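Long-range contacts in DynF (Micromonospora chersina, PDB 6UBL), which is of unknown function but probably holds a fatty acid or similar long hydrophobic molecule in its beta barrel as part of dynemicin biosynthesis: residues Val66-Ser71 / Val81-Ile86; Ala111-Thr116 / Ala130-Val135; Glu16-Val21 / Pro35-Leu40; Ser6-Arg11 / Asp107-Gly112. One frame throughout, in Å; residues are numbered along the deposited sequence.

Contact 1. Residues Val66-Ser71 / Val81-Ile86. With PLM (palmitic acid), chain C.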
loop_
_atom_site.group_PDB
_atom_site.type_symbol
_atom_site.label_atom_id
_atom_site.label_comp_id
_atom_site.label_asym_id
_atom_site.label_seq_id
_atom_site.Cartn_x
_atom_site.Cartn_y
_atom_site.Cartn_z
ATOM N N VAL A 66 -4.471 -6.040 18.987
ATOM C CA VAL A 66 -5.167 -6.307 17.734
ATOM C C VAL A 66 -6.532 -6.884 18.073
ATOM O O VAL A 66 -6.621 -7.948 18.697
ATOM C CB VAL A 66 -4.388 -7.283 16.838
ATOM C CG1 VAL A 66 -5.177 -7.610 15.580
ATOM C CG2 VAL A 66 -3.004 -6.714 16.490
ATOM N N VAL A 67 -7.599 -6.191 17.670
ATOM C CA VAL A 67 -8.950 -6.719 17.848
ATOM C C VAL A 67 -9.304 -7.602 16.657
ATOM O O VAL A 67 -8.991 -7.282 15.496
ATOM C CB VAL A 67 -9.989 -5.598 18.037
ATOM C CG1 VAL A 67 -10.065 -4.703 16.826
ATOM C CG2 VAL A 67 -11.360 -6.215 18.335
ATOM N N ARG A 68 -9.954 -8.723 16.950
ATOM C CA ARG A 68 -10.443 -9.658 15.953
ATOM C C ARG A 68 -11.964 -9.619 15.914
ATOM O O ARG A 68 -12.626 -9.575 16.960
ATOM C CB ARG A 68 -10.012 -11.089 16.264
ATOM C CG ARG A 68 -8.547 -11.393 16.020
ATOM C CD ARG A 68 -8.157 -12.821 16.452
ATOM N NE ARG A 68 -7.959 -12.950 17.886
ATOM C CZ ARG A 68 -8.881 -13.343 18.754
ATOM N NH1 ARG A 68 -10.100 -13.684 18.350
ATOM N NH2 ARG A 68 -8.578 -13.414 20.048
ATOM N N SER A 69 -12.518 -9.663 14.705
ATOM C CA SER A 69 -13.946 -9.857 14.539
ATOM C C SER A 69 -14.273 -11.286 14.947
ATOM O O SER A 69 -13.379 -12.130 15.059
ATOM C CB SER A 69 -14.319 -9.674 13.067
ATOM O OG SER A 69 -13.815 -10.749 12.264
ATOM N N PRO A 70 -15.550 -11.608 15.132
ATOM C CA PRO A 70 -15.922 -13.023 15.205
ATOM C C PRO A 70 -15.529 -13.695 13.899
ATOM O O PRO A 70 -15.514 -13.070 12.835
ATOM C CB PRO A 70 -17.448 -12.995 15.389
ATOM C CG PRO A 70 -17.873 -11.645 14.886
ATOM C CD PRO A 70 -16.724 -10.717 15.189
ATOM N N SER A 71 -15.192 -14.976 13.976
ATOM C CA SER A 71 -14.872 -15.707 12.760
ATOM C C SER A 71 -16.130 -15.901 11.933
ATOM O O SER A 71 -17.221 -16.093 12.472
ATOM C CB SER A 71 -14.287 -17.085 13.097
ATOM O OG SER A 71 -14.062 -17.806 11.899
ATOM N N VAL A 81 -11.246 -13.992 9.481
ATOM C CA VAL A 81 -11.229 -13.084 10.621
ATOM C C VAL A 81 -10.732 -11.732 10.135
ATOM O O VAL A 81 -9.703 -11.653 9.449
ATOM C CB VAL A 81 -10.340 -13.624 11.758
ATOM C CG1 VAL A 81 -10.176 -12.583 12.855
ATOM C CG2 VAL A 81 -10.932 -14.913 12.329
ATOM N N TYR A 82 -11.455 -10.675 10.498
ATOM C CA TYR A 82 -11.072 -9.301 10.210
ATOM C C TYR A 82 -10.446 -8.698 11.457
ATOM O O TYR A 82 -10.869 -8.984 12.577
ATOM C CB TYR A 82 -12.307 -8.512 9.781
ATOM C CG TYR A 82 -12.776 -9.005 8.434
ATOM C CD1 TYR A 82 -12.251 -8.485 7.265
ATOM C CD2 TYR A 82 -13.685 -10.053 8.341
ATOM C CE1 TYR A 82 -12.641 -8.956 6.032
ATOM C CE2 TYR A 82 -14.085 -10.540 7.110
ATOM C CZ TYR A 82 -13.558 -9.977 5.959
ATOM O OH TYR A 82 -13.947 -10.449 4.724
ATOM N N THR A 83 -9.418 -7.888 11.268
ATOM C CA THR A 83 -8.623 -7.384 12.377
ATOM C C THR A 83 -8.487 -5.875 12.268
ATOM O O THR A 83 -8.545 -5.309 11.179
ATOM C CB THR A 83 -7.220 -8.007 12.368
ATOM O OG1 THR A 83 -6.563 -7.659 11.146
ATOM C CG2 THR A 83 -7.287 -9.527 12.485
ATOM N N ASN A 84 -8.333 -5.221 13.415
ATOM C CA ASN A 84 -7.862 -3.845 13.456
ATOM C C ASN A 84 -6.693 -3.798 14.434
ATOM O O ASN A 84 -6.769 -4.374 15.521
ATOM C CB ASN A 84 -8.892 -2.835 13.988
ATOM C CG ASN A 84 -10.059 -2.542 13.044
ATOM O OD1 ASN A 84 -11.005 -1.858 13.448
ATOM N ND2 ASN A 84 -10.001 -3.017 11.801
ATOM N N LEU A 85 -5.642 -3.068 14.078
ATOM C CA LEU A 85 -4.545 -2.776 14.993
ATOM C C LEU A 85 -4.943 -1.508 15.741
ATOM O O LEU A 85 -5.040 -0.436 15.142
ATOM C CB LEU A 85 -3.252 -2.589 14.205
ATOM C CG LEU A 85 -1.994 -2.174 14.945
ATOM C CD1 LEU A 85 -1.672 -3.155 16.053
ATOM C CD2 LEU A 85 -0.830 -2.064 13.961
ATOM N N ILE A 86 -5.212 -1.634 17.042
ATOM C CA ILE A 86 -5.803 -0.533 17.800
ATOM C C ILE A 86 -4.824 0.210 18.704
ATOM O O ILE A 86 -5.137 1.332 19.144
ATOM C CB ILE A 86 -7.050 -0.954 18.606
ATOM C CG1 ILE A 86 -6.693 -1.942 19.725
ATOM C CG2 ILE A 86 -8.107 -1.556 17.696
ATOM C CD1 ILE A 86 -7.887 -2.298 20.621
HETATM C C1 PLM C . -4.318 -11.620 15.484
HETATM O O1 PLM C . -4.241 -10.897 16.570
HETATM O O2 PLM C . -4.878 -12.685 15.430
HETATM C C2 PLM C . -3.620 -11.015 14.307
HETATM C C3 PLM C . -2.213 -10.538 14.555
HETATM C C4 PLM C . -1.660 -10.007 13.267
HETATM C C5 PLM C . -0.667 -8.916 13.415
HETATM C C6 PLM C . -0.227 -8.369 12.079
HETATM C C7 PLM C . 1.259 -8.134 12.050
HETATM C C8 PLM C . 1.741 -7.366 13.255
HETATM C C9 PLM C . 1.175 -5.977 13.360
HETATM C CA PLM C . 2.076 -4.952 12.725
HETATM C CB PLM C . 3.254 -4.614 13.617
HETATM C CC PLM C . 3.591 -3.153 13.572
HETATM C CD PLM C . 4.858 -2.814 12.834
HETATM C CE PLM C . 4.784 -1.429 12.247
HETATM C CF PLM C . 6.103 -0.791 11.935
HETATM C CG PLM C . 5.939 0.579 11.381
#
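The Tyr82 ring turns an edge to Ser69, whose OG lies in the ring plane, 4.0 Å from Tyr82 CD2; Arg11 meets the same ring in a cation-pi contact, and Pro191 of the second subunit packs on it. The other flat group, the Arg68 guanidinium, has O2 of the bound palmitic acid at its edge, near its plane, and Arg68 CD comes still closer to that O2, at 3.4 Å. The two barrel strands run antiparallel. Val67 and Asn84 form a hydrogen-bonded pair, Val67 N to Asn84 O at 2.9 Å and Asn84 N to Val67 O at 3.0 Å. Two residues on, Ser69 N gives a 2.8 Å bond to Tyr82 O, but the return bond ends on a side chain: Ser69 OG, set between its own N and carbonyl carbon (chi1 70°), accepts from Tyr82 N at 2.9 Å and itself donates to Pro70 O. The hydroxyl thus stands in for the backbone carbonyl of Ser69. On the side facing the fatty acid, Val66 CG2 meets Leu85 CD1 at 3.8 Å, and Val81 CG1 rests on Arg68 CB at 3.7 Å. Asp38 holds Arg68 NE in a salt bridge and Glu34 O takes NH1, so the headgroup meets a charge that is already partly balanced and probably feels a paired, polar end of the pocket rather than a bare cation.

Contact 2. Residues Ala111-Thr116 / Ala130-Val135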
loop_
_atom_site.group_PDB
_atom_site.type_symbol
_atom_site.label_atom_id
_atom_site.label_comp_id
_atom_site.label_asym_id
_atom_site.label_seq_id
_atom_site.Cartn_x
_atom_site.Cartn_y
_atom_site.Cartn_z
ATOM N N ALA A 111 -5.902 -1.773 9.642
ATOM C CA ALA A 111 -6.860 -2.862 9.510
ATOM C C ALA A 111 -6.303 -3.959 8.617
ATOM O O ALA A 111 -5.497 -3.708 7.720
ATOM C CB ALA A 111 -8.196 -2.344 8.974
ATOM N N GLY A 112 -6.776 -5.177 8.849
ATOM C CA GLY A 112 -6.278 -6.320 8.125
ATOM C C GLY A 112 -7.256 -7.470 8.167
ATOM O O GLY A 112 -8.408 -7.326 8.587
ATOM N N GLN A 113 -6.785 -8.620 7.700
ATOM C CA GLN A 113 -7.636 -9.798 7.644
ATOM C C GLN A 113 -6.788 -11.059 7.592
ATOM O O GLN A 113 -5.583 -11.025 7.312
ATOM C CB GLN A 113 -8.606 -9.739 6.471
ATOM C CG GLN A 113 -7.940 -9.665 5.114
ATOM C CD GLN A 113 -8.933 -9.332 4.034
ATOM O OE1 GLN A 113 -8.894 -8.249 3.450
ATOM N NE2 GLN A 113 -9.845 -10.257 3.774
ATOM N N ILE A 114 -7.449 -12.177 7.886
ATOM C CA ILE A 114 -6.852 -13.507 7.847
ATOM C C ILE A 114 -7.796 -14.392 7.047
ATOM O O ILE A 114 -8.976 -14.522 7.403
ATOM C CB ILE A 114 -6.666 -14.075 9.264
ATOM C CG1 ILE A 114 -5.850 -13.119 10.135
ATOM C CG2 ILE A 114 -5.985 -15.436 9.197
ATOM C CD1 ILE A 114 -5.741 -13.545 11.588
ATOM N N ARG A 115 -7.297 -14.968 5.956
ATOM C CA ARG A 115 -8.120 -15.820 5.116
ATOM C C ARG A 115 -7.248 -16.740 4.274
ATOM O O ARG A 115 -6.052 -16.508 4.096
ATOM C CB ARG A 115 -9.078 -15.010 4.232
ATOM C CG ARG A 115 -8.424 -14.082 3.178
ATOM C CD ARG A 115 -9.381 -13.911 1.995
ATOM N NE ARG A 115 -9.468 -15.196 1.311
ATOM C CZ ARG A 115 -10.573 -15.754 0.818
ATOM N NH1 ARG A 115 -11.748 -15.145 0.902
ATOM N NH2 ARG A 115 -10.497 -16.949 0.239
ATOM N N THR A 116 -7.877 -17.783 3.749
ATOM C CA THR A 116 -7.202 -18.683 2.814
ATOM C C THR A 116 -6.676 -17.894 1.617
ATOM O O THR A 116 -7.429 -17.111 1.011
ATOM C CB THR A 116 -8.197 -19.739 2.338
ATOM O OG1 THR A 116 -8.636 -20.531 3.452
ATOM C CG2 THR A 116 -7.597 -20.616 1.246
ATOM N N ALA A 130 -3.462 -16.799 5.248
ATOM C CA ALA A 130 -2.610 -15.648 5.007
ATOM C C ALA A 130 -3.178 -14.476 5.785
ATOM O O ALA A 130 -4.383 -14.218 5.746
ATOM C CB ALA A 130 -2.576 -15.318 3.521
ATOM N N CYS A 131 -2.301 -13.767 6.471
ATOM C CA CYS A 131 -2.632 -12.640 7.324
ATOM C C CYS A 131 -1.971 -11.391 6.771
ATOM O O CYS A 131 -0.801 -11.416 6.381
ATOM C CB CYS A 131 -2.121 -12.932 8.739
ATOM S SG CYS A 131 -2.279 -11.613 9.941
ATOM N N ARG A 132 -2.727 -10.299 6.747
ATOM C CA ARG A 132 -2.229 -9.014 6.282
ATOM C C ARG A 132 -2.776 -7.919 7.190
ATOM O O ARG A 132 -3.853 -8.056 7.786
ATOM C CB ARG A 132 -2.585 -8.706 4.834
ATOM C CG ARG A 132 -4.066 -8.557 4.566
ATOM C CD ARG A 132 -4.369 -8.563 3.076
ATOM N NE ARG A 132 -3.758 -7.457 2.316
ATOM C CZ ARG A 132 -2.708 -7.550 1.506
ATOM N NH1 ARG A 132 -2.055 -8.692 1.354
ATOM N NH2 ARG A 132 -2.278 -6.480 0.853
ATOM N N MET A 133 -2.014 -6.825 7.292
ATOM C CA MET A 133 -2.411 -5.659 8.070
ATOM C C MET A 133 -1.838 -4.438 7.361
ATOM O O MET A 133 -0.664 -4.435 6.973
ATOM C CB MET A 133 -1.851 -5.766 9.498
ATOM C CG MET A 133 -2.250 -4.638 10.438
ATOM S SD MET A 133 -3.987 -4.704 10.950
ATOM C CE MET A 133 -3.910 -5.964 12.240
ATOM N N ALA A 134 -2.664 -3.408 7.200
ATOM C CA ALA A 134 -2.286 -2.158 6.548
ATOM C C ALA A 134 -2.246 -1.078 7.621
ATOM O O ALA A 134 -3.265 -0.820 8.268
ATOM C CB ALA A 134 -3.307 -1.792 5.464
ATOM N N VAL A 135 -1.076 -0.472 7.829
ATOM C CA VAL A 135 -0.806 0.299 9.037
ATOM C C VAL A 135 -0.455 1.743 8.724
ATOM O O VAL A 135 0.401 2.018 7.877
ATOM C CB VAL A 135 0.314 -0.352 9.866
ATOM C CG1 VAL A 135 0.675 0.498 11.076
ATOM C CG2 VAL A 135 -0.102 -1.746 10.304
#
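Ala130 N reaches Arg115 O at 2.8 Å, the shortest bond between these antiparallel barrel strands, and Arg115 N returns a bond to Ala130 O. The same reciprocal pairing recurs at Gln113 with Arg132 and at Ala111 with Ala134. The Arg115 side chain also turns forward to the next residue, where NE at 2.8 Å and NH2 at 3.2 Å grip Thr116 O side-on. Between the hydrogen-bonded pairs, Gly112 faces Met133 with their CA atoms only 3.9 Å apart; a CB on the glycine would collide with Arg132 O. Met133 CG starts opposite its own backbone N (chi1 -177°) and the chain then bends twice, which lays SD over the face of the Ala111-Gly112 peptide, 3.4 Å from Ala111 C. Farther along this side, Ile114 CG1 touches Cys131 SG at 3.9 Å. On the other side Gln113 and Arg132 run side by side, their CG atoms 4.1 Å apart and their amide and guanidinium planes 75° apart. Both bond to the second subunit: Gln113 NE2 to Tyr194 OH, and Arg132 NH2 in a salt bridge to Glu152 of that subunit. The chemistry is therefore split by face, with Ile114, Cys131 and Met133 giving the fatty acid carbon and sulfur to touch, while the polar ends of Gln113 and Arg132 serve the dimer.

Contact 3. Residues Glu16-Val21 / Pro35-Leu40. With PLM (palmitic acid), chain C.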
loop_
_atom_site.group_PDB
_atom_site.type_symbol
_atom_site.label_atom_id
_atom_site.label_comp_id
_atom_site.label_asym_id
_atom_site.label_seq_id
_atom_site.Cartn_x
_atom_site.Cartn_y
_atom_site.Cartn_z
ATOM N N GLU A 16 -16.035 -2.630 21.349
ATOM C CA GLU A 16 -16.933 -2.606 22.495
ATOM C C GLU A 16 -17.447 -4.007 22.782
ATOM O O GLU A 16 -17.887 -4.720 21.875
ATOM C CB GLU A 16 -18.116 -1.678 22.212
ATOM C CG GLU A 16 -17.815 -0.227 22.474
ATOM C CD GLU A 16 -17.637 0.063 23.948
ATOM O OE1 GLU A 16 -18.101 -0.748 24.784
ATOM O OE2 GLU A 16 -17.024 1.097 24.279
ATOM N N GLY A 17 -17.381 -4.402 24.050
ATOM C CA GLY A 17 -17.826 -5.714 24.470
ATOM C C GLY A 17 -16.896 -6.855 24.123
ATOM O O GLY A 17 -17.259 -8.016 24.358
ATOM N N VAL A 18 -15.736 -6.574 23.541
ATOM C CA VAL A 18 -14.781 -7.600 23.130
ATOM C C VAL A 18 -13.703 -7.716 24.206
ATOM O O VAL A 18 -13.039 -6.709 24.511
ATOM C CB VAL A 18 -14.163 -7.268 21.767
ATOM C CG1 VAL A 18 -13.210 -8.369 21.337
ATOM C CG2 VAL A 18 -15.268 -7.058 20.731
ATOM N N PRO A 19 -13.508 -8.887 24.810
ATOM C CA PRO A 19 -12.551 -8.986 25.916
ATOM C C PRO A 19 -11.106 -8.973 25.443
ATOM O O PRO A 19 -10.756 -9.469 24.369
ATOM C CB PRO A 19 -12.881 -10.340 26.558
ATOM C CG PRO A 19 -13.374 -11.159 25.409
ATOM C CD PRO A 19 -14.142 -10.185 24.527
ATOM N N ASN A 20 -10.256 -8.410 26.287
ATOM C CA ASN A 20 -8.824 -8.525 26.097
ATOM C C ASN A 20 -8.355 -9.937 26.417
ATOM O O ASN A 20 -8.894 -10.622 27.298
ATOM C CB ASN A 20 -8.132 -7.517 27.001
ATOM C CG ASN A 20 -8.097 -6.139 26.396
ATOM O OD1 ASN A 20 -7.258 -5.834 25.557
ATOM N ND2 ASN A 20 -9.074 -5.311 26.766
ATOM N N VAL A 21 -7.335 -10.365 25.683
ATOM C CA VAL A 21 -6.685 -11.649 25.882
ATOM C C VAL A 21 -5.236 -11.384 26.262
ATOM O O VAL A 21 -4.531 -10.626 25.579
ATOM C CB VAL A 21 -6.767 -12.527 24.624
ATOM C CG1 VAL A 21 -6.249 -13.922 24.920
ATOM C CG2 VAL A 21 -8.203 -12.580 24.099
ATOM N N PRO A 35 -14.142 -13.909 19.479
ATOM C CA PRO A 35 -13.580 -12.558 19.346
ATOM C C PRO A 35 -12.848 -12.118 20.609
ATOM O O PRO A 35 -13.265 -12.416 21.734
ATOM C CB PRO A 35 -14.795 -11.667 19.059
ATOM C CG PRO A 35 -16.001 -12.509 19.279
ATOM C CD PRO A 35 -15.581 -13.952 19.163
ATOM N N GLY A 36 -11.751 -11.394 20.404
ATOM C CA GLY A 36 -10.964 -10.878 21.509
ATOM C C GLY A 36 -9.977 -9.858 20.995
ATOM O O GLY A 36 -9.789 -9.698 19.784
ATOM N N ILE A 37 -9.360 -9.152 21.937
ATOM C CA ILE A 37 -8.290 -8.211 21.645
ATOM C C ILE A 37 -6.994 -8.873 22.088
ATOM O O ILE A 37 -6.755 -9.040 23.291
ATOM C CB ILE A 37 -8.501 -6.873 22.365
ATOM C CG1 ILE A 37 -9.844 -6.249 21.986
ATOM C CG2 ILE A 37 -7.352 -5.931 22.012
ATOM C CD1 ILE A 37 -10.221 -5.057 22.833
ATOM N N ASP A 38 -6.136 -9.217 21.131
ATOM C CA ASP A 38 -4.888 -9.890 21.453
ATOM C C ASP A 38 -3.859 -8.859 21.896
ATOM O O ASP A 38 -3.603 -7.879 21.188
ATOM C CB ASP A 38 -4.383 -10.645 20.221
ATOM C CG ASP A 38 -5.307 -11.777 19.814
ATOM O OD1 ASP A 38 -5.922 -12.391 20.702
ATOM O OD2 ASP A 38 -5.425 -12.043 18.600
ATOM N N ASN A 39 -3.251 -9.097 23.059
ATOM C CA ASN A 39 -2.179 -8.256 23.587
ATOM C C ASN A 39 -0.901 -9.054 23.390
ATOM O O ASN A 39 -0.628 -9.992 24.136
ATOM C CB ASN A 39 -2.427 -7.930 25.050
ATOM C CG ASN A 39 -3.648 -7.043 25.248
ATOM O OD1 ASN A 39 -3.527 -5.818 25.336
ATOM N ND2 ASN A 39 -4.825 -7.652 25.300
ATOM N N LEU A 40 -0.130 -8.699 22.365
ATOM C CA LEU A 40 0.948 -9.546 21.876
ATOM C C LEU A 40 2.285 -8.825 21.826
ATOM O O LEU A 40 2.360 -7.649 21.466
ATOM C CB LEU A 40 0.624 -10.026 20.453
ATOM C CG LEU A 40 -0.600 -10.916 20.292
ATOM C CD1 LEU A 40 -1.030 -10.936 18.827
ATOM C CD2 LEU A 40 -0.300 -12.314 20.791
HETATM C C1 PLM C . -4.318 -11.620 15.484
HETATM O O1 PLM C . -4.241 -10.897 16.570
HETATM O O2 PLM C . -4.878 -12.685 15.430
HETATM C C2 PLM C . -3.620 -11.015 14.307
HETATM C C3 PLM C . -2.213 -10.538 14.555
HETATM C C4 PLM C . -1.660 -10.007 13.267
HETATM C C5 PLM C . -0.667 -8.916 13.415
HETATM C C6 PLM C . -0.227 -8.369 12.079
HETATM C C7 PLM C . 1.259 -8.134 12.050
HETATM C C8 PLM C . 1.741 -7.366 13.255
HETATM C C9 PLM C . 1.175 -5.977 13.360
HETATM C CA PLM C . 2.076 -4.952 12.725
HETATM C CB PLM C . 3.254 -4.614 13.617
HETATM C CC PLM C . 3.591 -3.153 13.572
HETATM C CD PLM C . 4.858 -2.814 12.834
HETATM C CE PLM C . 4.784 -1.429 12.247
HETATM C CF PLM C . 6.103 -0.791 11.935
HETATM C CG PLM C . 5.939 0.579 11.381
#
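A short parallel ladder joins Asn20 and Val21 to Ile37 and Asp38, with Ile37 N bonded to Pro19 O at 2.8 Å and Val21 N to Ile37 O at 2.8 Å. It lays an N-terminal strand of two residues beside the long barrel strand 37-50. Asn39 carries the polar side. Its CG sits beside its own backbone N (chi1 -67°), which brings the amide to the carbonyl that its N-H already reaches: Val21 O takes Asn39 N at 3.2 Å and, from above the carbonyl plane, Asn39 ND2 at 3.0 Å. The other ND2 proton runs almost straight (173°) to a lone pair of Asn20 OD1, also 3.0 Å away, with the two amide planes 40° apart. Arg65 bonds to both asparagines, NH2 to Asn20 OD1 and NE to Asn39 OD1. A leucine in place of Asn39 would probably leave Asn20 OD1 without its straight N-H donor, Val21 O with only the longer backbone bond from this segment, and Arg65 NE without this acceptor. Before the ladder Val18 CG1 presses on Gly36 CA at 3.4 Å, tighter than usual, and Ile37 CG1 lies 4.0 Å from the same methyl. Asp38 lies alongside Val21; its OD1 is hydrogen-bonded to Tyr205 OH, and its OD2 stands 2.6 Å from O1 of the palmitic acid.

Contact 4. Residues Ser6-Arg11 / Asp107-Gly112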
loop_
_atom_site.group_PDB
_atom_site.type_symbol
_atom_site.label_atom_id
_atom_site.label_comp_id
_atom_site.label_asym_id
_atom_site.label_seq_id
_atom_site.Cartn_x
_atom_site.Cartn_y
_atom_site.Cartn_z
ATOM N N SER A 6 -10.299 9.380 10.055
ATOM C CA SER A 6 -10.440 10.126 8.804
ATOM C C SER A 6 -10.031 9.302 7.587
ATOM O O SER A 6 -10.554 9.529 6.494
ATOM C CB SER A 6 -9.656 11.445 8.853
ATOM O OG SER A 6 -8.518 11.343 9.683
ATOM N N VAL A 7 -9.100 8.363 7.745
ATOM C CA VAL A 7 -8.639 7.514 6.650
ATOM C C VAL A 7 -8.701 6.067 7.107
ATOM O O VAL A 7 -8.161 5.730 8.164
ATOM C CB VAL A 7 -7.217 7.855 6.168
ATOM C CG1 VAL A 7 -6.810 6.897 5.028
ATOM C CG2 VAL A 7 -7.118 9.297 5.741
ATOM N N LEU A 8 -9.384 5.220 6.343
ATOM C CA LEU A 8 -9.516 3.807 6.681
ATOM C C LEU A 8 -8.685 2.964 5.716
ATOM O O LEU A 8 -8.846 3.080 4.489
ATOM C CB LEU A 8 -10.975 3.369 6.597
ATOM C CG LEU A 8 -11.990 4.271 7.303
ATOM C CD1 LEU A 8 -13.381 3.652 7.139
ATOM C CD2 LEU A 8 -11.658 4.507 8.752
ATOM N N PHE A 9 -7.790 2.129 6.260
ATOM C CA PHE A 9 -6.974 1.242 5.437
ATOM C C PHE A 9 -7.551 -0.169 5.333
ATOM O O PHE A 9 -6.881 -1.065 4.807
ATOM C CB PHE A 9 -5.523 1.179 5.934
ATOM C CG PHE A 9 -4.774 2.485 5.810
ATOM C CD1 PHE A 9 -4.876 3.248 4.648
ATOM C CD2 PHE A 9 -3.959 2.926 6.825
ATOM C CE1 PHE A 9 -4.195 4.445 4.533
ATOM C CE2 PHE A 9 -3.271 4.118 6.710
ATOM C CZ PHE A 9 -3.385 4.875 5.565
ATOM N N GLY A 10 -8.768 -0.387 5.823
ATOM C CA GLY A 10 -9.426 -1.668 5.702
ATOM C C GLY A 10 -10.763 -1.625 6.414
ATOM O O GLY A 10 -11.341 -0.545 6.577
ATOM N N ARG A 11 -11.248 -2.761 6.869
ATOM C CA ARG A 11 -12.603 -2.858 7.394
ATOM C C ARG A 11 -12.628 -2.576 8.891
ATOM O O ARG A 11 -11.844 -3.172 9.641
ATOM C CB ARG A 11 -13.131 -4.257 7.146
ATOM C CG ARG A 11 -14.589 -4.419 7.410
ATOM C CD ARG A 11 -15.026 -5.820 7.062
ATOM N NE ARG A 11 -16.466 -5.936 7.138
ATOM C CZ ARG A 11 -17.133 -7.081 7.198
ATOM N NH1 ARG A 11 -16.481 -8.233 7.208
ATOM N NH2 ARG A 11 -18.458 -7.072 7.259
ATOM N N ASP A 107 -5.185 9.342 13.186
ATOM C CA ASP A 107 -6.041 9.749 12.081
ATOM C C ASP A 107 -6.387 8.595 11.152
ATOM O O ASP A 107 -7.223 8.772 10.257
ATOM C CB ASP A 107 -5.350 10.803 11.211
ATOM C CG ASP A 107 -5.147 12.126 11.916
ATOM O OD1 ASP A 107 -5.956 12.477 12.791
ATOM O OD2 ASP A 107 -4.189 12.841 11.540
ATOM N N CYS A 108 -5.751 7.438 11.330
ATOM C CA CYS A 108 -5.834 6.327 10.396
ATOM C C CYS A 108 -6.376 5.087 11.093
ATOM O O CYS A 108 -6.008 4.800 12.239
ATOM C CB CYS A 108 -4.429 5.919 9.935
ATOM S SG CYS A 108 -3.495 7.174 9.103
ATOM N N LEU A 109 -7.239 4.344 10.410
ATOM C CA LEU A 109 -7.618 3.011 10.865
ATOM C C LEU A 109 -6.650 1.994 10.255
ATOM O O LEU A 109 -6.629 1.800 9.031
ATOM C CB LEU A 109 -9.055 2.659 10.478
ATOM C CG LEU A 109 -9.391 1.215 10.888
ATOM C CD1 LEU A 109 -9.460 1.090 12.416
ATOM C CD2 LEU A 109 -10.676 0.709 10.257
ATOM N N SER A 110 -5.858 1.337 11.105
ATOM C CA SER A 110 -4.998 0.235 10.683
ATOM C C SER A 110 -5.802 -1.058 10.763
ATOM O O SER A 110 -6.357 -1.380 11.818
ATOM C CB SER A 110 -3.758 0.158 11.573
ATOM O OG SER A 110 -2.920 1.292 11.384
ATOM N N ALA A 111 -5.902 -1.773 9.642
ATOM C CA ALA A 111 -6.860 -2.862 9.510
ATOM C C ALA A 111 -6.303 -3.959 8.617
ATOM O O ALA A 111 -5.497 -3.708 7.720
ATOM C CB ALA A 111 -8.196 -2.344 8.974
ATOM N N GLY A 112 -6.776 -5.177 8.849
ATOM C CA GLY A 112 -6.278 -6.320 8.125
ATOM C C GLY A 112 -7.256 -7.470 8.167
ATOM O O GLY A 112 -8.408 -7.326 8.587
HETATM O O HOH W 1 -10.675 -5.562 9.101
HETATM O O HOH W 2 -9.785 -5.272 6.483
#
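Leu109, Phe9 and Asp107 bury the most surface here, where the short N-terminal strand 7-8 lies parallel to barrel strand 108-115, almost a hundred residues away in sequence. Leu109 is held through its backbone from both ends, its N bonded to Val7 O at 2.8 Å and its O taking Phe9 N at 3.0 Å. Its CB packs against Leu8 CD2 at 3.6 Å, and with CG anti to the backbone N (chi1 176°) the branch reaches on to the main chain of Gly10 and Arg11. Phe9 turns its ring back beside its own N (chi1 -65°), on the other side of the ladder from the leucines. There CE2 touches Cys108 CB at 3.9 Å, and Cys108 SG makes an oblique sulfur-aromatic contact, 4.9 Å from the Phe9 ring centroid; the Phe9 side chain also touches Ala134 and Pro153. Shortened to an alanine, Phe9 would probably leave Cys108 SG without its aromatic neighbour and open a gap towards Pro153. Asp107 contributes mainly its carbonyl: its O receives Ser6 OG on an in-plane lone pair at 2.9 Å and Val7 N almost head-on at 3.2 Å. Beyond the ladder Ala111 CB fills the place beside Gly10 CA, where a side chain would clash. Arg11 N donates across 2.9 Å to a water that bonds weakly to Gly112 O.

The four contacts follow one another across adjacent strands of the barrel, with 7-8 and 20-21 as short parallel additions. Contacts 1 and 2 are joined by the backbone hydrogen bonds Ile114 N to Val81 O (2.8 Å) and Thr83 N to Gly112 O (2.9 Å). Contacts 1 and 3 meet at the headgroup of the palmitic acid, where Arg68 NE and Asp38 OD2 form a 2.8 Å salt bridge, while contact 2 touches the ligand through Ile114, Cys131 and Met133. Contact 4 shares Ala111 and Gly112 with contact 2 and reaches contact 1 through Asn84 ND2 and Arg11 O, 2.8 Å apart. In contact 4 the side chain of Ala111 is about 10 Å from the palmitic acid. Contacts 3 and 4 do not touch, their centres about 18 Å apart.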